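Local coordinates for protein N5-Carboxyaminoimidazole ribonucleotide synthetase (Staphylococcus aureus subsp. aureus, PDB 3ORQ) that catalyses the ATP-dependent carboxylation of 5-aminoimidazole ribonucleotide with bicarbonate, giving N5-carboxyaminoimidazole ribonucleotide in purine biosynthesis, at residues 84-89 against 107-112; 113-118 against 124-129; 246-251 against 269-274. One frame throughout, in Å; residues are numbered along the deposited sequence.

Interaction 1. Residues 84-89 against 107-112; sequences ISAQQL and LLQDRL. With ADP (adenosine-5'-diphosphate), chain D.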
loop_
_atom_site.group_PDB
_atom_site.type_symbol
_atom_site.label_atom_id
_atom_site.label_comp_id
_atom_site.label_asym_id
_atom_site.label_seq_id
_atom_site.Cartn_x
_atom_site.Cartn_y
_atom_site.Cartn_z
ATOM N N ILE A 84 11.847 23.351 -5.234
ATOM C CA ILE A 84 11.232 24.681 -5.261
ATOM C C ILE A 84 12.021 25.794 -4.576
ATOM O O ILE A 84 12.754 25.544 -3.623
ATOM C CB ILE A 84 9.792 24.642 -4.687
ATOM C CG1 ILE A 84 9.211 26.068 -4.608
ATOM C CG2 ILE A 84 9.763 23.901 -3.357
ATOM C CD1 ILE A 84 7.730 26.161 -4.334
ATOM N N SER A 85 11.866 27.021 -5.066
ATOM C CA SER A 85 12.527 28.141 -4.439
ATOM C C SER A 85 11.833 28.514 -3.141
ATOM O O SER A 85 10.599 28.579 -3.067
ATOM C CB SER A 85 12.560 29.348 -5.363
ATOM O OG SER A 85 11.434 30.170 -5.157
ATOM N N ALA A 86 12.644 28.775 -2.124
ATOM C CA ALA A 86 12.168 29.200 -0.831
ATOM C C ALA A 86 11.290 30.438 -0.934
ATOM O O ALA A 86 10.315 30.582 -0.176
ATOM C CB ALA A 86 13.351 29.502 0.081
ATOM N N GLN A 87 11.654 31.332 -1.854
ATOM C CA GLN A 87 10.916 32.562 -2.047
ATOM C C GLN A 87 9.504 32.300 -2.585
ATOM O O GLN A 87 8.561 32.935 -2.147
ATOM C CB GLN A 87 11.686 33.523 -2.967
ATOM C CG GLN A 87 11.573 34.996 -2.545
ATOM C CD GLN A 87 10.121 35.504 -2.499
ATOM O OE1 GLN A 87 9.574 35.806 -1.412
ATOM N NE2 GLN A 87 9.486 35.581 -3.680
ATOM N N GLN A 88 9.364 31.358 -3.519
ATOM C CA GLN A 88 8.054 31.024 -4.060
ATOM C C GLN A 88 7.185 30.367 -2.967
ATOM O O GLN A 88 5.996 30.646 -2.844
ATOM C CB GLN A 88 8.180 30.082 -5.265
ATOM C CG GLN A 88 8.316 30.788 -6.613
ATOM C CD GLN A 88 7.208 31.807 -6.865
ATOM O OE1 GLN A 88 6.042 31.449 -7.007
ATOM N NE2 GLN A 88 7.575 33.085 -6.914
ATOM N N LEU A 89 7.811 29.481 -2.202
ATOM C CA LEU A 89 7.138 28.686 -1.215
ATOM C C LEU A 89 6.674 29.583 -0.043
ATOM O O LEU A 89 5.598 29.374 0.508
ATOM C CB LEU A 89 8.083 27.588 -0.742
ATOM C CG LEU A 89 7.611 26.559 0.284
ATOM C CD1 LEU A 89 6.371 25.815 -0.253
ATOM C CD2 LEU A 89 8.741 25.573 0.614
ATOM N N LEU A 107 16.600 26.508 4.187
ATOM C CA LEU A 107 17.799 26.330 4.941
ATOM C C LEU A 107 18.512 25.045 4.501
ATOM O O LEU A 107 19.738 25.019 4.415
ATOM C CB LEU A 107 17.389 26.318 6.394
ATOM C CG LEU A 107 18.404 26.326 7.498
ATOM C CD1 LEU A 107 17.704 26.695 8.810
ATOM C CD2 LEU A 107 19.017 24.924 7.541
ATOM N N LEU A 108 17.747 23.998 4.165
ATOM C CA LEU A 108 18.352 22.743 3.732
ATOM C C LEU A 108 18.700 22.633 2.247
ATOM O O LEU A 108 19.337 21.675 1.852
ATOM C CB LEU A 108 17.517 21.534 4.186
ATOM C CG LEU A 108 17.254 21.551 5.698
ATOM C CD1 LEU A 108 16.192 20.529 6.075
ATOM C CD2 LEU A 108 18.548 21.419 6.530
ATOM N N GLN A 109 18.277 23.606 1.440
ATOM C CA GLN A 109 18.566 23.650 -0.005
ATOM C C GLN A 109 20.052 23.821 -0.218
ATOM O O GLN A 109 20.648 23.282 -1.152
ATOM C CB GLN A 109 17.921 24.885 -0.628
ATOM C CG GLN A 109 16.602 24.669 -1.268
ATOM C CD GLN A 109 16.004 25.961 -1.782
ATOM O OE1 GLN A 109 15.109 25.932 -2.634
ATOM N NE2 GLN A 109 16.477 27.106 -1.264
ATOM N N ASP A 110 20.632 24.628 0.649
ATOM C CA ASP A 110 21.995 25.077 0.476
ATOM C C ASP A 110 22.897 24.440 1.549
ATOM O O ASP A 110 22.723 24.703 2.731
ATOM C CB ASP A 110 21.993 26.601 0.516
ATOM C CG ASP A 110 23.338 27.184 0.811
ATOM O OD1 ASP A 110 24.366 26.537 0.502
ATOM O OD2 ASP A 110 23.351 28.308 1.356
ATOM N N ARG A 111 23.836 23.597 1.109
ATOM C CA ARG A 111 24.798 22.894 1.978
ATOM C C ARG A 111 25.488 23.760 3.028
ATOM O O ARG A 111 25.685 23.318 4.152
ATOM C CB ARG A 111 25.882 22.206 1.145
ATOM C CG ARG A 111 25.379 21.068 0.272
ATOM C CD ARG A 111 26.513 20.143 -0.046
ATOM N NE ARG A 111 26.155 19.141 -1.041
ATOM C CZ ARG A 111 25.675 17.936 -0.760
ATOM N NH1 ARG A 111 25.460 17.590 0.493
ATOM N NH2 ARG A 111 25.393 17.082 -1.740
ATOM N N LEU A 112 25.876 24.982 2.671
ATOM C CA LEU A 112 26.519 25.876 3.651
ATOM C C LEU A 112 25.554 26.242 4.769
ATOM O O LEU A 112 25.910 26.203 5.949
ATOM C CB LEU A 112 27.043 27.147 2.987
ATOM C CG LEU A 112 27.661 28.214 3.899
ATOM C CD1 LEU A 112 28.811 27.647 4.747
ATOM C CD2 LEU A 112 28.137 29.423 3.084
HETATM P PB ADP D . 24.309 13.470 -1.564
HETATM O O1B ADP D . 23.599 14.636 -0.926
HETATM O O2B ADP D . 23.840 12.076 -1.250
HETATM O O3B ADP D . 24.529 13.698 -3.034
HETATM P PA ADP D . 26.223 13.287 0.533
HETATM O O1A ADP D . 26.847 14.564 1.037
HETATM O O2A ADP D . 25.071 12.691 1.301
HETATM O O3A ADP D . 25.823 13.490 -1.022
HETATM O "O5'" ADP D . 27.335 12.138 0.382
HETATM C "C5'" ADP D . 27.070 10.933 -0.314
HETATM C "C4'" ADP D . 28.004 9.855 0.208
HETATM O "O4'" ADP D . 29.392 10.242 0.039
HETATM C "C3'" ADP D . 27.821 9.581 1.703
HETATM O "O3'" ADP D . 26.804 8.618 2.001
HETATM C "C2'" ADP D . 29.197 9.072 2.106
HETATM O "O2'" ADP D . 29.269 7.665 1.959
HETATM C "C1'" ADP D . 30.163 9.766 1.153
HETATM N N9 ADP D . 30.652 10.935 1.918
HETATM C C8 ADP D . 30.130 12.179 1.856
HETATM N N7 ADP D . 30.760 13.028 2.704
HETATM C C5 ADP D . 31.729 12.294 3.308
HETATM C C6 ADP D . 32.785 12.581 4.313
HETATM N N6 ADP D . 32.895 13.838 4.825
HETATM N N1 ADP D . 33.578 11.551 4.691
HETATM C C2 ADP D . 33.445 10.303 4.181
HETATM N N3 ADP D . 32.507 9.966 3.262
HETATM C C4 ADP D . 31.646 10.916 2.803
#
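Gln109 carries nearly all of this contact, reaching from the end of helix 103-109 to the backbone just ahead of helix 86-95. Its chain runs straight beyond CG (chi2 177°), which brings the flat amide up to the Ile84 carbonyl and the first turn of the helix. As modelled, Gln109 OE1 sits 2.6 Å from Ile84 O; the amide has probably been built turned over, and in the other orientation the pair may be a hydrogen bond. A long side chain with a polar end suits this span, because the nearest CA atoms, those of Ala86 and Gln109, are still 8.5 Å apart. Ala86 points its small methyl toward Gln109 and can come close without crowding.

That narrow patch is the tight part; the two segments bury just 99 Å² between them. Around it the contact is loose. Gln87 is exposed to solvent, while Ser85 uses its hydroxyl locally as an N-cap: Gln88 N donates to Ser85 OG at 2.9 Å, taking care of one of the amide groups at the helix start.

The other segment has a cap of its own. Asp110 OD1 receives Leu112 N at 3.1 Å from above the carboxylate plane, and the same oxygen makes a salt bridge to Arg153. Arg111, extended from CG to NE, presents the edge of its guanidinium to the nucleotide; its NH2 donates to ADP O1B over 3.1 Å at an angle of 159°, and the positive charge suits a phosphate. A capped helix start carrying a phosphate-binding arginine is part of the nucleotide site of this ATP-grasp enzyme.

Interaction 2. Residues 113-118 against 124-129; sequences TEKETL and KVVPFI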
loop_
_atom_site.group_PDB
_atom_site.type_symbol
_atom_site.label_atom_id
_atom_site.label_comp_id
_atom_site.label_asym_id
_atom_site.label_seq_id
_atom_site.Cartn_x
_atom_site.Cartn_y
_atom_site.Cartn_z
ATOM N N THR A 113 24.331 26.599 4.394
ATOM C CA THR A 113 23.326 27.009 5.382
ATOM C C THR A 113 22.944 25.814 6.245
ATOM O O THR A 113 22.740 25.944 7.451
ATOM C CB THR A 113 22.126 27.692 4.689
ATOM O OG1 THR A 113 22.608 28.873 4.030
ATOM C CG2 THR A 113 21.088 28.115 5.679
ATOM N N GLU A 114 22.918 24.643 5.623
ATOM C CA GLU A 114 22.625 23.388 6.308
ATOM C C GLU A 114 23.682 23.062 7.362
ATOM O O GLU A 114 23.351 22.709 8.501
ATOM C CB GLU A 114 22.533 22.255 5.302
ATOM C CG GLU A 114 22.362 20.868 5.899
ATOM C CD GLU A 114 21.987 19.828 4.845
ATOM O OE1 GLU A 114 22.527 19.868 3.717
ATOM O OE2 GLU A 114 21.141 18.961 5.135
ATOM N N LYS A 115 24.954 23.175 6.975
ATOM C CA LYS A 115 26.057 22.928 7.896
ATOM C C LYS A 115 26.073 23.945 9.026
ATOM O O LYS A 115 26.179 23.551 10.181
ATOM C CB LYS A 115 27.411 22.838 7.179
ATOM C CG LYS A 115 27.618 21.512 6.452
ATOM C CD LYS A 115 28.784 21.565 5.471
ATOM C CE LYS A 115 28.682 20.411 4.450
ATOM N NZ LYS A 115 28.600 19.092 5.137
ATOM N N GLU A 116 25.922 25.225 8.699
ATOM C CA GLU A 116 25.915 26.289 9.707
ATOM C C GLU A 116 24.844 26.019 10.754
ATOM O O GLU A 116 25.118 26.039 11.958
ATOM C CB GLU A 116 25.661 27.651 9.067
ATOM C CG GLU A 116 26.875 28.284 8.383
ATOM C CD GLU A 116 26.538 29.598 7.669
ATOM O OE1 GLU A 116 25.335 29.856 7.414
ATOM O OE2 GLU A 116 27.477 30.371 7.354
ATOM N N THR A 117 23.630 25.712 10.277
ATOM C CA THR A 117 22.503 25.497 11.167
ATOM C C THR A 117 22.777 24.342 12.123
ATOM O O THR A 117 22.520 24.444 13.336
ATOM C CB THR A 117 21.206 25.210 10.383
ATOM O OG1 THR A 117 20.934 26.302 9.503
ATOM C CG2 THR A 117 20.036 25.029 11.335
ATOM N N LEU A 118 23.305 23.252 11.577
ATOM C CA LEU A 118 23.597 22.079 12.391
ATOM C C LEU A 118 24.600 22.410 13.515
ATOM O O LEU A 118 24.362 22.110 14.692
ATOM C CB LEU A 118 24.099 20.939 11.504
ATOM C CG LEU A 118 23.173 20.342 10.438
ATOM C CD1 LEU A 118 23.900 19.259 9.581
ATOM C CD2 LEU A 118 21.899 19.786 11.079
ATOM N N LYS A 124 26.738 17.388 16.302
ATOM C CA LYS A 124 28.102 17.043 15.908
ATOM C C LYS A 124 28.226 17.025 14.369
ATOM O O LYS A 124 27.866 16.047 13.711
ATOM C CB LYS A 124 28.528 15.701 16.552
ATOM C CG LYS A 124 29.978 15.228 16.236
ATOM C CD LYS A 124 31.079 15.982 16.983
ATOM C CE LYS A 124 32.463 15.531 16.504
ATOM N NZ LYS A 124 33.609 16.395 16.945
ATOM N N VAL A 125 28.721 18.118 13.807
ATOM C CA VAL A 125 28.927 18.243 12.363
ATOM C C VAL A 125 30.388 17.943 11.977
ATOM O O VAL A 125 31.302 18.145 12.766
ATOM C CB VAL A 125 28.551 19.679 11.883
ATOM C CG1 VAL A 125 28.953 19.915 10.435
ATOM C CG2 VAL A 125 27.076 19.906 12.016
ATOM N N VAL A 126 30.599 17.467 10.754
ATOM C CA VAL A 126 31.938 17.325 10.215
ATOM C C VAL A 126 32.504 18.716 9.983
ATOM O O VAL A 126 31.834 19.562 9.389
ATOM C CB VAL A 126 31.946 16.514 8.904
ATOM C CG1 VAL A 126 31.005 17.119 7.883
ATOM C CG2 VAL A 126 33.350 16.424 8.326
ATOM N N PRO A 127 33.740 18.968 10.469
ATOM C CA PRO A 127 34.328 20.301 10.329
ATOM C C PRO A 127 34.295 20.751 8.875
ATOM O O PRO A 127 34.598 19.959 7.963
ATOM C CB PRO A 127 35.763 20.108 10.840
ATOM C CG PRO A 127 35.627 18.997 11.882
ATOM C CD PRO A 127 34.513 18.093 11.376
ATOM N N PHE A 128 33.930 22.011 8.651
ATOM C CA PHE A 128 33.563 22.433 7.296
ATOM C C PHE A 128 33.954 23.866 7.085
ATOM O O PHE A 128 34.035 24.625 8.053
ATOM C CB PHE A 128 32.020 22.280 7.070
ATOM C CG PHE A 128 31.194 23.307 7.826
ATOM C CD1 PHE A 128 30.704 23.026 9.100
ATOM C CD2 PHE A 128 30.947 24.563 7.278
ATOM C CE1 PHE A 128 29.966 23.978 9.806
ATOM C CE2 PHE A 128 30.243 25.529 7.973
ATOM C CZ PHE A 128 29.742 25.242 9.241
ATOM N N ILE A 129 34.163 24.235 5.821
ATOM C CA ILE A 129 34.436 25.629 5.420
ATOM C C ILE A 129 33.857 25.946 4.029
ATOM O O ILE A 129 33.840 25.081 3.151
ATOM C CB ILE A 129 35.959 25.975 5.495
ATOM C CG1 ILE A 129 36.196 27.490 5.392
ATOM C CG2 ILE A 129 36.738 25.230 4.433
ATOM C CD1 ILE A 129 35.294 28.331 6.302
#
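Lys115 lays its aliphatic chain across Phe128. The CB of Lys115 stands 3.6 Å from the centroid of the Phe128 ring and only 4° off its normal, a CH-pi contact squarely over one face. Further along, Lys115 CD comes within 3.7 Å of Phe128 CB, and the two side chains run past each other in opposite directions. On the lysine, CG lies beside the backbone N (chi1 -76°) and the chain then stays extended until chi4, where it bends and turns the ammonium away from the ring. On the phenylalanine, CG is wedged between backbone N and carbonyl carbon (chi1 72°), a pose that lays the ring alongside the helix, its CZ 3.9 Å from Glu116 N. Lysine suits this place because it joins an oily shaft to a charged end: NZ passes the CG1 methyl of Val126 at 4.1 Å and forms a salt bridge with Glu186.

The contact packs helix 111-120 against strand 128-131, an edge strand of the four-stranded antiparallel sheet in the ATP-grasp domain, and against the loop that leads into it. The side chain of Val126 comes to about 4 Å of the bound ADP, measured between nearest atoms, and Glu186 is one of the nucleotide's partners, which places the lysine's bent end in the second shell of the pocket.

Nearer the start of that loop, the branched Val125 meets Leu118, the two apolar side chains crossing at about a right angle; their modelled spacing is too short to be trusted in detail.

Interaction 3. Residues 246-251 against 269-274; sequences QSIHFI and NEIAPR. With MG (magnesium ion), chain C; ADP (adenosine-5'-diphosphate), chain D.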
loop_
_atom_site.group_PDB
_atom_site.type_symbol
_atom_site.label_atom_id
_atom_site.label_comp_id
_atom_site.label_asym_id
_atom_site.label_seq_id
_atom_site.Cartn_x
_atom_site.Cartn_y
_atom_site.Cartn_z
ATOM N N GLN A 246 14.833 22.110 17.511
ATOM C CA GLN A 246 14.727 23.458 18.118
ATOM C C GLN A 246 15.180 24.576 17.195
ATOM O O GLN A 246 14.991 25.746 17.511
ATOM C CB GLN A 246 15.481 23.576 19.445
ATOM C CG GLN A 246 14.679 23.091 20.643
ATOM C CD GLN A 246 15.063 21.670 21.034
ATOM O OE1 GLN A 246 16.208 21.411 21.464
ATOM N NE2 GLN A 246 14.103 20.731 20.894
ATOM N N SER A 247 15.805 24.223 16.085
ATOM C CA SER A 247 16.328 25.247 15.196
ATOM C C SER A 247 15.626 25.330 13.849
ATOM O O SER A 247 15.736 26.371 13.172
ATOM C CB SER A 247 17.851 25.086 15.015
ATOM O OG SER A 247 18.532 25.380 16.241
ATOM N N ILE A 248 14.936 24.241 13.452
ATOM C CA ILE A 248 14.278 24.145 12.138
ATOM C C ILE A 248 12.907 23.541 12.320
ATOM O O ILE A 248 12.757 22.517 12.999
ATOM C CB ILE A 248 15.002 23.189 11.194
ATOM C CG1 ILE A 248 16.456 23.592 10.993
ATOM C CG2 ILE A 248 14.313 23.125 9.862
ATOM C CD1 ILE A 248 17.236 22.629 10.087
ATOM N N HIS A 249 11.898 24.183 11.757
ATOM C CA HIS A 249 10.552 23.682 11.883
ATOM C C HIS A 249 10.319 22.531 10.896
ATOM O O HIS A 249 10.427 22.715 9.685
ATOM C CB HIS A 249 9.552 24.797 11.617
ATOM C CG HIS A 249 8.121 24.348 11.660
ATOM N ND1 HIS A 249 7.510 23.925 12.823
ATOM C CD2 HIS A 249 7.183 24.247 10.684
ATOM C CE1 HIS A 249 6.252 23.604 12.567
ATOM N NE2 HIS A 249 6.029 23.789 11.276
ATOM N N PHE A 250 9.978 21.360 11.422
ATOM C CA PHE A 250 9.533 20.223 10.607
ATOM C C PHE A 250 8.110 19.817 10.896
ATOM O O PHE A 250 7.745 19.643 12.057
ATOM C CB PHE A 250 10.436 19.028 10.891
ATOM C CG PHE A 250 11.825 19.180 10.349
ATOM C CD1 PHE A 250 12.056 19.113 8.958
ATOM C CD2 PHE A 250 12.886 19.450 11.210
ATOM C CE1 PHE A 250 13.350 19.256 8.447
ATOM C CE2 PHE A 250 14.176 19.611 10.709
ATOM C CZ PHE A 250 14.421 19.514 9.350
ATOM N N ILE A 251 7.302 19.661 9.854
ATOM C CA ILE A 251 6.046 18.910 9.926
ATOM C C ILE A 251 6.092 17.840 8.816
ATOM O O ILE A 251 6.757 18.027 7.797
ATOM C CB ILE A 251 4.814 19.810 9.736
ATOM C CG1 ILE A 251 4.601 20.703 10.980
ATOM C CG2 ILE A 251 3.569 18.949 9.487
ATOM C CD1 ILE A 251 4.454 19.921 12.281
ATOM N N ASN A 269 25.382 14.151 9.058
ATOM C CA ASN A 269 25.751 14.508 7.698
ATOM C C ASN A 269 24.824 15.538 7.046
ATOM O O ASN A 269 25.243 16.635 6.693
ATOM C CB ASN A 269 25.833 13.266 6.801
ATOM C CG ASN A 269 26.070 13.621 5.297
ATOM O OD1 ASN A 269 26.721 14.627 4.970
ATOM N ND2 ASN A 269 25.515 12.798 4.390
ATOM N N GLU A 270 23.570 15.156 6.832
ATOM C CA GLU A 270 22.620 16.037 6.161
ATOM C C GLU A 270 21.181 15.685 6.537
ATOM O O GLU A 270 20.924 14.591 7.049
ATOM C CB GLU A 270 22.817 15.952 4.630
ATOM C CG GLU A 270 22.328 14.634 3.964
ATOM C CD GLU A 270 22.770 14.461 2.499
ATOM O OE1 GLU A 270 23.515 15.346 1.966
ATOM O OE2 GLU A 270 22.389 13.413 1.885
ATOM N N ILE A 271 20.251 16.604 6.270
ATOM C CA ILE A 271 18.835 16.380 6.529
ATOM C C ILE A 271 17.985 16.574 5.246
ATOM O O ILE A 271 18.130 17.578 4.537
ATOM C CB ILE A 271 18.300 17.322 7.602
ATOM C CG1 ILE A 271 19.274 17.456 8.769
ATOM C CG2 ILE A 271 16.896 16.865 8.091
ATOM C CD1 ILE A 271 18.813 18.510 9.815
ATOM N N ALA A 272 17.098 15.595 4.985
ATOM C CA ALA A 272 16.123 15.636 3.899
ATOM C C ALA A 272 14.757 15.934 4.506
ATOM O O ALA A 272 14.268 15.163 5.332
ATOM C CB ALA A 272 16.098 14.313 3.140
ATOM N N PRO A 273 14.149 17.078 4.132
ATOM C CA PRO A 273 12.862 17.511 4.680
ATOM C C PRO A 273 11.720 16.793 3.923
ATOM O O PRO A 273 10.747 17.416 3.431
ATOM C CB PRO A 273 12.866 18.995 4.390
ATOM C CG PRO A 273 13.657 19.084 3.039
ATOM C CD PRO A 273 14.674 18.008 3.109
ATOM N N ARG A 274 11.842 15.471 3.831
ATOM C CA ARG A 274 10.865 14.682 3.081
ATOM C C ARG A 274 11.022 13.240 3.494
ATOM O O ARG A 274 12.005 12.900 4.167
ATOM C CB ARG A 274 11.102 14.839 1.568
ATOM C CG ARG A 274 12.587 14.717 1.220
ATOM C CD ARG A 274 12.868 14.553 -0.262
ATOM N NE ARG A 274 14.299 14.535 -0.489
ATOM C CZ ARG A 274 15.066 13.458 -0.368
ATOM N NH1 ARG A 274 14.523 12.293 -0.039
ATOM N NH2 ARG A 274 16.380 13.538 -0.590
HETATM MG MG MG C . 23.127 11.479 1.182
HETATM P PB ADP D . 24.309 13.470 -1.564
HETATM O O1B ADP D . 23.599 14.636 -0.926
HETATM O O2B ADP D . 23.840 12.076 -1.250
HETATM O O3B ADP D . 24.529 13.698 -3.034
HETATM P PA ADP D . 26.223 13.287 0.533
HETATM O O1A ADP D . 26.847 14.564 1.037
HETATM O O2A ADP D . 25.071 12.691 1.301
HETATM O O3A ADP D . 25.823 13.490 -1.022
HETATM O "O5'" ADP D . 27.335 12.138 0.382
HETATM C "C5'" ADP D . 27.070 10.933 -0.314
HETATM C "C4'" ADP D . 28.004 9.855 0.208
HETATM O "O4'" ADP D . 29.392 10.242 0.039
HETATM C "C3'" ADP D . 27.821 9.581 1.703
HETATM O "O3'" ADP D . 26.804 8.618 2.001
HETATM C "C2'" ADP D . 29.197 9.072 2.106
HETATM O "O2'" ADP D . 29.269 7.665 1.959
HETATM C "C1'" ADP D . 30.163 9.766 1.153
HETATM N N9 ADP D . 30.652 10.935 1.918
HETATM C C8 ADP D . 30.130 12.179 1.856
HETATM N N7 ADP D . 30.760 13.028 2.704
HETATM C C5 ADP D . 31.729 12.294 3.308
HETATM C C6 ADP D . 32.785 12.581 4.313
HETATM N N6 ADP D . 32.895 13.838 4.825
HETATM N N1 ADP D . 33.578 11.551 4.691
HETATM C C2 ADP D . 33.445 10.303 4.181
HETATM N N3 ADP D . 32.507 9.966 3.262
HETATM C C4 ADP D . 31.646 10.916 2.803
#
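Phe250 is the bump of this contact, and the CE1-CZ corner of its ring rests over the notch between the Ile271 methyl and Pro273. The far tip of the ring, CZ, meets the CG2 methyl of Ile271 at 3.8 Å, and the neighbouring CE1 lies 4.1 Å from Pro273 CB, which sits at the ring's edge close to its plane. The branched isoleucine and the compact proline thus offer a shallow, apolar surface suited to a flat, rigid aromatic group. Ile248 adds a looser third touch, its CD1 coming to 4.4 Å from Ile271 CD1. All four residues are buried. Leu108 of helix 103-109 also packs on Phe250 and Pro273, while Phe254 stacks with the Phe250 ring, so the core continues beyond the two segments.

The shape of 269-274 comes from two irregularities. Asn269 and Glu270 both face Glu257 on strand 252-261 in a classic beta bulge; Asn269 reaches the nucleotide and Glu270 the metal. At the other end, Pro273 is the centre of an inverse gamma turn, and the chain bends where the proline meets Phe250.

Ile271 heads into the core, but its neighbour Glu270 heads for the metal. A chi1 of 72° swings its chain off the strand, and from there it runs extended until Glu270 OE2 binds the magnesium ion at 2.2 Å. ADP O2A is a second ligand at 2.3 Å from the magnesium, and Glu257 supplies another. Asn269 ND2 donates to the same ADP O2A over 3.1 Å. Packing on the 246-251 loop thus asks only for complementary apolar shape, whereas at the nucleotide the magnesium ion, shared by carboxylate and phosphate oxygens, probably offsets the repulsion between Glu270 and the diphosphate.

Along the chain the contacts follow in series, interaction 1 closing before interaction 2 opens and interaction 2 before interaction 3. Their centres lie 12 to 16 Å apart, interactions 1 and 2 being the most widely separated. Those two share helix 111-120, while interaction 3 lies on strand 266-272 of the large antiparallel sheet and the loop after helix 234-245. Leu107 and Leu108 pack on Ile248 and Phe250, joining helix 103-109 to this core, and Glu114 probably accepts a hydrogen bond from Ile271 N. Interactions 1 and 3 each give residues to the ADP site, where Arg111 and Glu270 form a long, weak ion pair; interaction 2 borders it through Val126 and Lys115.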